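Local coordinates for protein binary enterotoxin of Clostridium perfringens component a (Clostridium perfringens, PDB 5WTZ) that probably transfers ADP-ribose from NAD+ to actin, as the enzymatic component of a two-part clostridial enterotoxin related to iota toxin, at residues F61-Y66 with S405-K410; I156-K161 with Y186-T191; L21-R26 with V143-P148. One frame throughout, in Å; residues are numbered along the deposited sequence.

Interaction 1: residues F61-Y66 with S405-K410; sequences FALDNY and SSLGGK
Leu63 and Leu407 share the same first torsion, each with CG anti to its own carbonyl carbon and beside its backbone N (chi1 -69° and -68°), and this carries the two isobutyl groups toward each other from facing loops. The side chains cross at about a right angle. One methyl of Leu63 does the touching: its CD1 presses on Leu407 CB at 3.5 Å, tighter than an ordinary carbon-carbon contact, and lies 4.1 Å from Leu407 CD1. The same methyl also lies 4.4 Å from Gly408 N, where the second loop turns.

In the fold this is a meeting of two ADP-ribosyltransferase-type domains. Residues 61-66 lie between helices 36-61 and 70-83, with a type I beta turn from Leu63 to Tyr66, closed by Tyr66 N to Leu63 O at 3.2 Å. Residues 405-410 connect the antiparallel strands 391-403 and 411-420 of the NAD-binding half.

The second loop is braced from within. Lys410 N reaches Ser405 O at 2.9 Å, and Gly408 N makes a weak, bent bond to Ser405 OG. That hydroxyl also bonds to Asp403 OD1. Beside the leucine pair, Ala62 CB lies over one face of the Tyr66 ring, toward its rim, and Tyr66 OH bonds to Glu404 OE2, while Phe61 O receives NH2 of Arg300, a residue that binds the dinucleotide.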
loop_
_atom_site.group_PDB
_atom_site.type_symbol
_atom_site.label_atom_id
_atom_site.label_comp_id
_atom_site.label_asym_id
_atom_site.label_seq_id
_atom_site.Cartn_x
_atom_site.Cartn_y
_atom_site.Cartn_z
ATOM N N PHE A 61 -1.681 8.647 -7.119
ATOM C CA PHE A 61 -1.027 9.616 -6.231
ATOM C C PHE A 61 -0.973 11.042 -6.803
ATOM O O PHE A 61 -0.496 11.962 -6.140
ATOM C CB PHE A 61 0.380 9.147 -5.896
ATOM C CG PHE A 61 0.418 7.979 -4.954
ATOM C CD1 PHE A 61 0.028 8.134 -3.634
ATOM C CD2 PHE A 61 0.830 6.727 -5.394
ATOM C CE1 PHE A 61 0.049 7.060 -2.748
ATOM C CE2 PHE A 61 0.857 5.646 -4.511
ATOM C CZ PHE A 61 0.465 5.823 -3.187
ATOM N N ALA A 62 -1.460 11.224 -8.028
ATOM C CA ALA A 62 -1.413 12.525 -8.696
ATOM C C ALA A 62 -2.340 13.567 -8.077
ATOM O O ALA A 62 -3.237 13.258 -7.268
ATOM C CB ALA A 62 -1.753 12.367 -10.172
ATOM N N LEU A 63 -2.141 14.815 -8.498
ATOM C CA LEU A 63 -3.052 15.893 -8.173
ATOM C C LEU A 63 -4.392 15.644 -8.842
ATOM O O LEU A 63 -4.481 14.864 -9.786
ATOM C CB LEU A 63 -2.489 17.244 -8.611
ATOM C CG LEU A 63 -1.269 17.740 -7.842
ATOM C CD1 LEU A 63 -0.551 18.792 -8.669
ATOM C CD2 LEU A 63 -1.716 18.314 -6.507
ATOM N N ASP A 64 -5.422 16.332 -8.365
ATOM C CA ASP A 64 -6.802 16.063 -8.777
ATOM C C ASP A 64 -7.092 16.233 -10.262
ATOM O O ASP A 64 -7.846 15.443 -10.827
ATOM C CB ASP A 64 -7.761 16.944 -7.977
ATOM C CG ASP A 64 -7.846 16.527 -6.524
ATOM O OD1 ASP A 64 -6.942 15.795 -6.060
ATOM O OD2 ASP A 64 -8.823 16.917 -5.849
ATOM N N ASN A 65 -6.520 17.253 -10.898
ATOM C CA ASN A 65 -6.833 17.492 -12.301
ATOM C C ASN A 65 -5.664 17.147 -13.195
ATOM O O ASN A 65 -5.459 17.731 -14.257
ATOM C CB ASN A 65 -7.285 18.933 -12.530
ATOM C CG ASN A 65 -8.593 19.238 -11.831
ATOM O OD1 ASN A 65 -8.757 20.298 -11.228
ATOM N ND2 ASN A 65 -9.505 18.270 -11.846
ATOM N N TYR A 66 -4.888 16.185 -12.720
ATOM C CA TYR A 66 -3.947 15.444 -13.534
ATOM C C TYR A 66 -4.752 14.574 -14.490
ATOM O O TYR A 66 -5.488 13.689 -14.046
ATOM C CB TYR A 66 -3.058 14.612 -12.619
ATOM C CG TYR A 66 -2.163 13.587 -13.251
ATOM C CD1 TYR A 66 -0.848 13.892 -13.559
ATOM C CD2 TYR A 66 -2.603 12.283 -13.458
ATOM C CE1 TYR A 66 -0.007 12.943 -14.099
ATOM C CE2 TYR A 66 -1.762 11.319 -13.989
ATOM C CZ TYR A 66 -0.468 11.656 -14.310
ATOM O OH TYR A 66 0.376 10.710 -14.845
ATOM N N SER A 405 4.916 15.315 -13.187
ATOM C CA SER A 405 4.133 16.540 -13.304
ATOM C C SER A 405 4.917 17.771 -12.858
ATOM O O SER A 405 5.745 17.716 -11.928
ATOM C CB SER A 405 2.831 16.431 -12.496
ATOM O OG SER A 405 3.073 16.503 -11.103
ATOM N N SER A 406 4.627 18.883 -13.523
ATOM C CA SER A 406 5.213 20.168 -13.192
ATOM C C SER A 406 4.850 20.601 -11.774
ATOM O O SER A 406 5.721 20.981 -10.993
ATOM C CB SER A 406 4.761 21.227 -14.196
ATOM O OG SER A 406 5.418 22.460 -13.959
ATOM N N LEU A 407 3.570 20.532 -11.424
ATOM C CA LEU A 407 3.152 20.964 -10.097
ATOM C C LEU A 407 3.616 19.988 -9.015
ATOM O O LEU A 407 3.790 20.356 -7.853
ATOM C CB LEU A 407 1.634 21.133 -10.048
ATOM C CG LEU A 407 1.048 22.272 -10.881
ATOM C CD1 LEU A 407 -0.464 22.283 -10.757
ATOM C CD2 LEU A 407 1.621 23.603 -10.436
ATOM N N GLY A 408 3.830 18.736 -9.403
ATOM C CA GLY A 408 4.273 17.710 -8.474
ATOM C C GLY A 408 5.765 17.780 -8.216
ATOM O O GLY A 408 6.264 17.184 -7.266
ATOM N N GLY A 409 6.481 18.498 -9.075
ATOM C CA GLY A 409 7.900 18.744 -8.863
ATOM C C GLY A 409 8.882 18.017 -9.768
ATOM O O GLY A 409 10.094 18.121 -9.559
ATOM N N LYS A 410 8.372 17.286 -10.761
ATOM C CA LYS A 410 9.222 16.564 -11.724
ATOM C C LYS A 410 10.341 15.820 -11.011
ATOM O O LYS A 410 11.525 16.033 -11.300
ATOM C CB LYS A 410 9.819 17.521 -12.759
ATOM C CG LYS A 410 8.809 18.167 -13.684
ATOM C CD LYS A 410 9.452 19.298 -14.476
ATOM C CE LYS A 410 8.431 20.046 -15.314
ATOM N NZ LYS A 410 7.901 19.217 -16.431
#

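Interaction 2: residues I156-K161 with Y186-T191; sequences ILVHLK and YSLKAT
Leu188 points its side chain at strand 156-162 and meets two residues there, Val158 and Leu160, which lie two apart and so on the same side of that strand. Against Val158 it lies aslant, neither alongside nor squarely across: Leu188 CD1 comes to 4.0 Å from Val158 CG1. A first torsion of -179° sets Val158 CG1 opposite its backbone N and directs that branch into the contact; Leu188 CG, likewise opposite its own N, carries CD1 out to meet it.

Leu160 leaves its strand pointing to one side of Leu188, yet its CD1 comes within 4.3 Å of Leu188 CG. The leucine is thus met at its end by the valine and at its branch point by the second leucine.

The two strands are not neighbours in the five-stranded mixed sheet. The contact passes over strand 201-211, which runs between them, on one face of this sheet in the first ADP-ribosyltransferase-type region, and Ala208 of that strand touches Leu188. Leu160 and Leu188, the closest pair in backbone terms, are still 8.0 Å apart from CA to CA. Tyr96 of strand 92-98 touches both Val158 and Leu188.

All three residues are buried and meet through methyl and methine carbons at ordinary van der Waals separations, which implies an apolar contact governed by shape and the exclusion of water, without directional bonds between the two segments.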
loop_
_atom_site.group_PDB
_atom_site.type_symbol
_atom_site.label_atom_id
_atom_site.label_comp_id
_atom_site.label_asym_id
_atom_site.label_seq_id
_atom_site.Cartn_x
_atom_site.Cartn_y
_atom_site.Cartn_z
ATOM N N ILE A 156 13.071 -15.413 -3.090
ATOM C CA ILE A 156 11.833 -15.762 -2.419
ATOM C C ILE A 156 10.835 -16.397 -3.363
ATOM O O ILE A 156 10.735 -16.009 -4.523
ATOM C CB ILE A 156 11.194 -14.490 -1.767
ATOM C CG1 ILE A 156 12.146 -13.890 -0.727
ATOM C CG2 ILE A 156 9.809 -14.786 -1.171
ATOM C CD1 ILE A 156 11.916 -12.363 -0.481
ATOM N N LEU A 157 10.127 -17.403 -2.872
ATOM C CA LEU A 157 8.995 -17.974 -3.584
ATOM C C LEU A 157 7.742 -17.679 -2.775
ATOM O O LEU A 157 7.636 -18.071 -1.590
ATOM C CB LEU A 157 9.154 -19.484 -3.787
ATOM C CG LEU A 157 7.891 -20.204 -4.293
ATOM C CD1 LEU A 157 7.549 -19.775 -5.723
ATOM C CD2 LEU A 157 8.031 -21.725 -4.208
ATOM N N VAL A 158 6.792 -16.985 -3.394
ATOM C CA VAL A 158 5.526 -16.681 -2.733
ATOM C C VAL A 158 4.474 -17.708 -3.141
ATOM O O VAL A 158 4.234 -17.940 -4.320
ATOM C CB VAL A 158 5.015 -15.254 -3.051
ATOM C CG1 VAL A 158 3.702 -14.978 -2.322
ATOM C CG2 VAL A 158 6.056 -14.200 -2.647
ATOM N N HIS A 159 3.854 -18.303 -2.132
ATOM C CA HIS A 159 2.799 -19.286 -2.281
ATOM C C HIS A 159 1.524 -18.646 -1.725
ATOM O O HIS A 159 1.269 -18.698 -0.526
ATOM C CB HIS A 159 3.193 -20.566 -1.540
ATOM C CG HIS A 159 2.172 -21.656 -1.590
ATOM N ND1 HIS A 159 1.843 -22.407 -0.485
ATOM C CD2 HIS A 159 1.447 -22.158 -2.618
ATOM C CE1 HIS A 159 0.937 -23.310 -0.820
ATOM N NE2 HIS A 159 0.683 -23.183 -2.110
ATOM N N LEU A 160 0.746 -18.034 -2.615
ATOM C CA LEU A 160 -0.300 -17.080 -2.256
ATOM C C LEU A 160 -1.683 -17.684 -2.403
ATOM O O LEU A 160 -2.013 -18.226 -3.461
ATOM C CB LEU A 160 -0.179 -15.822 -3.136
ATOM C CG LEU A 160 -1.163 -14.670 -2.860
ATOM C CD1 LEU A 160 -0.955 -14.049 -1.477
ATOM C CD2 LEU A 160 -1.051 -13.602 -3.941
ATOM N N LYS A 161 -2.480 -17.589 -1.337
ATOM C CA LYS A 161 -3.829 -18.152 -1.317
ATOM C C LYS A 161 -4.859 -17.089 -1.684
ATOM O O LYS A 161 -5.070 -16.124 -0.944
ATOM C CB LYS A 161 -4.145 -18.755 0.050
ATOM C CG LYS A 161 -5.477 -19.508 0.099
ATOM C CD LYS A 161 -5.801 -20.029 1.488
ATOM C CE LYS A 161 -7.016 -20.949 1.450
ATOM N NZ LYS A 161 -7.399 -21.455 2.806
ATOM N N TYR A 186 -5.453 -5.272 -3.735
ATOM C CA TYR A 186 -5.194 -6.252 -2.686
ATOM C C TYR A 186 -3.861 -6.069 -1.982
ATOM O O TYR A 186 -2.983 -5.314 -2.423
ATOM C CB TYR A 186 -5.280 -7.675 -3.263
ATOM C CG TYR A 186 -6.651 -8.015 -3.782
ATOM C CD1 TYR A 186 -7.643 -8.486 -2.927
ATOM C CD2 TYR A 186 -6.968 -7.849 -5.122
ATOM C CE1 TYR A 186 -8.907 -8.789 -3.399
ATOM C CE2 TYR A 186 -8.233 -8.149 -5.604
ATOM C CZ TYR A 186 -9.196 -8.618 -4.739
ATOM O OH TYR A 186 -10.451 -8.920 -5.212
ATOM N N SER A 187 -3.727 -6.779 -0.868
ATOM C CA SER A 187 -2.490 -6.823 -0.116
ATOM C C SER A 187 -2.122 -8.271 0.240
ATOM O O SER A 187 -2.955 -9.176 0.168
ATOM C CB SER A 187 -2.609 -5.986 1.160
ATOM O OG SER A 187 -3.162 -4.696 0.895
ATOM N N LEU A 188 -0.870 -8.459 0.630
ATOM C CA LEU A 188 -0.347 -9.751 1.039
ATOM C C LEU A 188 -0.125 -9.813 2.546
ATOM O O LEU A 188 0.519 -8.932 3.129
ATOM C CB LEU A 188 0.962 -10.024 0.286
ATOM C CG LEU A 188 1.749 -11.318 0.470
ATOM C CD1 LEU A 188 2.642 -11.498 -0.735
ATOM C CD2 LEU A 188 2.591 -11.287 1.741
ATOM N N LYS A 189 -0.635 -10.871 3.166
ATOM C CA LYS A 189 -0.435 -11.134 4.594
ATOM C C LYS A 189 0.208 -12.495 4.788
ATOM O O LYS A 189 -0.399 -13.532 4.464
ATOM C CB LYS A 189 -1.762 -11.078 5.340
ATOM C CG LYS A 189 -1.643 -11.315 6.826
ATOM C CD LYS A 189 -3.004 -11.359 7.481
ATOM C CE LYS A 189 -2.866 -11.410 8.999
ATOM N NZ LYS A 189 -4.188 -11.571 9.638
ATOM N N ALA A 190 1.426 -12.504 5.319
ATOM C CA ALA A 190 2.172 -13.755 5.452
ATOM C C ALA A 190 1.522 -14.662 6.503
ATOM O O ALA A 190 1.019 -14.193 7.529
ATOM C CB ALA A 190 3.635 -13.472 5.795
ATOM N N THR A 191 1.502 -15.960 6.212
ATOM C CA THR A 191 0.864 -16.964 7.046
ATOM C C THR A 191 1.838 -18.071 7.413
ATOM O O THR A 191 1.492 -18.978 8.162
ATOM C CB THR A 191 -0.367 -17.599 6.341
ATOM O OG1 THR A 191 0.050 -18.258 5.135
ATOM C CG2 THR A 191 -1.395 -16.536 5.990
#

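Interaction 3: residues L21-R26 with V143-P148; sequences LWAKKR and VTMTEP
Met145 reaches across to helix 16-31 and ends against two neighbouring residues, Trp22 and Ala23. Its CG stands anti to the carbonyl carbon (chi1 -59°) and the chain runs extended beyond it, so the sulfur and the terminal methyl meet the helix at full reach. The methyl is the tight spot: Met145 CE sits 3.3 Å from Ala23 CB, closer than carbons normally pack. The sulfur settles at the rim of the indole, with Met145 SD 3.9 Å from Trp22 CZ3 and in the plane of the ring. Measured to the centroid of the six-membered ring, SD is 5.0 Å away and 89° off the normal, an edge-on Met-aromatic contact.

A face of the same indole takes Arg26, one helical turn on, whose CD lies 3.4 Å above the ring plane and over its centre. The arginine thus covers a face while the methionine keeps to the edge, and NH1 of Arg26 bonds to Ala168 O and Ser170 OG. Ser170 also touches Trp22, Ala23 and Met145, closing in round the cluster.

Away from this knot the packing thins quickly. Even at the closest backbone pair, Ala23 and Met145, the CA atoms are 9.1 Å apart. Leu21 is exposed to solvent, Lys24 and Lys25 are partly exposed and take no part in the contact, and Glu147 leads off to a long, weak ion pair with Lys14 NZ.

The arrangement is a helix packed beside the loop that leads on from strand 141-144. That strand is an outer member of a three-stranded antiparallel sheet, and from the loop Met145 packs on helix 16-31 beside that sheet, in the first of the two ADP-ribosyltransferase-type domains.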
loop_
_atom_site.group_PDB
_atom_site.type_symbol
_atom_site.label_atom_id
_atom_site.label_comp_id
_atom_site.label_asym_id
_atom_site.label_seq_id
_atom_site.Cartn_x
_atom_site.Cartn_y
_atom_site.Cartn_z
ATOM N N LEU A 21 -5.712 -26.959 -18.607
ATOM C CA LEU A 21 -7.022 -27.375 -19.082
ATOM C C LEU A 21 -8.057 -26.486 -18.414
ATOM O O LEU A 21 -8.794 -25.757 -19.088
ATOM C CB LEU A 21 -7.292 -28.844 -18.772
ATOM C CG LEU A 21 -8.457 -29.388 -19.594
ATOM C CD1 LEU A 21 -8.245 -29.095 -21.080
ATOM C CD2 LEU A 21 -8.666 -30.870 -19.338
ATOM N N TRP A 22 -8.079 -26.551 -17.084
ATOM C CA TRP A 22 -8.869 -25.644 -16.253
ATOM C C TRP A 22 -8.754 -24.208 -16.754
ATOM O O TRP A 22 -9.762 -23.536 -16.964
ATOM C CB TRP A 22 -8.422 -25.738 -14.796
ATOM C CG TRP A 22 -9.087 -24.744 -13.893
ATOM C CD1 TRP A 22 -10.368 -24.790 -13.419
ATOM C CD2 TRP A 22 -8.500 -23.561 -13.343
ATOM N NE1 TRP A 22 -10.616 -23.703 -12.611
ATOM C CE2 TRP A 22 -9.482 -22.936 -12.547
ATOM C CE3 TRP A 22 -7.238 -22.970 -13.442
ATOM C CZ2 TRP A 22 -9.244 -21.749 -11.864
ATOM C CZ3 TRP A 22 -7.005 -21.791 -12.759
ATOM C CH2 TRP A 22 -8.004 -21.195 -11.979
ATOM N N ALA A 23 -7.518 -23.763 -16.984
ATOM C CA ALA A 23 -7.265 -22.414 -17.465
ATOM C C ALA A 23 -7.858 -22.189 -18.840
ATOM O O ALA A 23 -8.251 -21.080 -19.183
ATOM C CB ALA A 23 -5.783 -22.139 -17.506
ATOM N N LYS A 24 -7.914 -23.243 -19.639
ATOM C CA LYS A 24 -8.188 -23.043 -21.046
ATOM C C LYS A 24 -9.613 -22.699 -21.335
ATOM O O LYS A 24 -9.906 -21.745 -22.061
ATOM C CB LYS A 24 -7.777 -24.265 -21.847
ATOM C CG LYS A 24 -6.978 -23.734 -22.962
ATOM C CD LYS A 24 -5.831 -23.070 -22.263
ATOM C CE LYS A 24 -5.076 -22.222 -23.194
ATOM N NZ LYS A 24 -5.846 -20.998 -23.580
ATOM N N LYS A 25 -10.496 -23.487 -20.754
ATOM C CA LYS A 25 -11.912 -23.260 -20.881
ATOM C C LYS A 25 -12.289 -21.923 -20.322
ATOM O O LYS A 25 -12.992 -21.145 -20.966
ATOM C CB LYS A 25 -12.660 -24.330 -20.140
ATOM C CG LYS A 25 -12.005 -25.622 -20.340
ATOM C CD LYS A 25 -12.229 -26.450 -19.150
ATOM C CE LYS A 25 -11.318 -27.613 -19.228
ATOM N NZ LYS A 25 -11.694 -28.614 -18.248
ATOM N N ARG A 26 -11.823 -21.662 -19.105
ATOM C CA ARG A 26 -12.217 -20.442 -18.433
ATOM C C ARG A 26 -11.652 -19.258 -19.207
ATOM O O ARG A 26 -12.276 -18.211 -19.269
ATOM C CB ARG A 26 -11.773 -20.435 -16.962
ATOM C CG ARG A 26 -10.273 -20.405 -16.715
ATOM C CD ARG A 26 -9.967 -20.755 -15.258
ATOM N NE ARG A 26 -10.731 -19.939 -14.319
ATOM C CZ ARG A 26 -10.332 -18.769 -13.826
ATOM N NH1 ARG A 26 -9.160 -18.257 -14.177
ATOM N NH2 ARG A 26 -11.108 -18.111 -12.970
ATOM N N VAL A 143 0.314 -13.956 -12.000
ATOM C CA VAL A 143 1.009 -15.044 -11.328
ATOM C C VAL A 143 0.881 -16.349 -12.097
ATOM O O VAL A 143 0.211 -16.401 -13.128
ATOM C CB VAL A 143 0.459 -15.253 -9.909
ATOM C CG1 VAL A 143 0.761 -14.046 -9.053
ATOM C CG2 VAL A 143 -1.037 -15.505 -9.964
ATOM N N THR A 144 1.506 -17.405 -11.583
ATOM C CA THR A 144 1.435 -18.717 -12.221
ATOM C C THR A 144 0.703 -19.730 -11.331
ATOM O O THR A 144 0.572 -19.532 -10.120
ATOM C CB THR A 144 2.840 -19.238 -12.575
ATOM O OG1 THR A 144 3.585 -19.486 -11.381
ATOM C CG2 THR A 144 3.576 -18.211 -13.395
ATOM N N MET A 145 0.222 -20.812 -11.941
ATOM C CA MET A 145 -0.662 -21.764 -11.262
ATOM C C MET A 145 0.060 -22.866 -10.502
ATOM O O MET A 145 -0.550 -23.570 -9.699
ATOM C CB MET A 145 -1.601 -22.417 -12.272
ATOM C CG MET A 145 -2.462 -21.428 -13.007
ATOM S SD MET A 145 -3.487 -22.178 -14.277
ATOM C CE MET A 145 -3.812 -20.686 -15.233
ATOM N N THR A 146 1.345 -23.035 -10.776
ATOM C CA THR A 146 2.085 -24.161 -10.223
ATOM C C THR A 146 3.454 -23.731 -9.729
ATOM O O THR A 146 3.975 -22.699 -10.146
ATOM C CB THR A 146 2.263 -25.297 -11.267
ATOM O OG1 THR A 146 2.779 -24.759 -12.490
ATOM C CG2 THR A 146 0.941 -25.995 -11.543
ATOM N N GLU A 147 4.021 -24.524 -8.826
ATOM C CA GLU A 147 5.360 -24.281 -8.319
ATOM C C GLU A 147 6.336 -24.215 -9.472
ATOM O O GLU A 147 6.355 -25.107 -10.310
ATOM C CB GLU A 147 5.774 -25.374 -7.336
ATOM C CG GLU A 147 7.142 -25.155 -6.721
ATOM C CD GLU A 147 7.596 -26.340 -5.898
ATOM O OE1 GLU A 147 6.902 -26.674 -4.914
ATOM O OE2 GLU A 147 8.640 -26.945 -6.241
ATOM N N PRO A 148 7.144 -23.149 -9.529
ATOM C CA PRO A 148 8.065 -23.023 -10.663
ATOM C C PRO A 148 8.996 -24.221 -10.774
ATOM O O PRO A 148 9.293 -24.869 -9.762
ATOM C CB PRO A 148 8.841 -21.753 -10.342
ATOM C CG PRO A 148 7.898 -20.953 -9.483
ATOM C CD PRO A 148 7.179 -21.970 -8.648
#

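Overall arrangement
Interaction 1 bridges the two ADP-ribosyltransferase-type family regions, whereas interactions 2 and 3 both lie within the first. Those two have centres 18 Å apart and touch directly, Leu157 CD1 packing on Pro148 CD at 3.7 Å; Leu157 lies on the opposite side of its strand from Val158. Interaction 1 stands well away, its centre 32 Å from that of interaction 2 and 39 Å from that of interaction 3. It is also the one near the ligand: the side chain of Leu63 is about 11 Å from the bound NAD and about 7 Å from that of Arg300. Interactions 2 and 3 lie away from the NAD-binding residues.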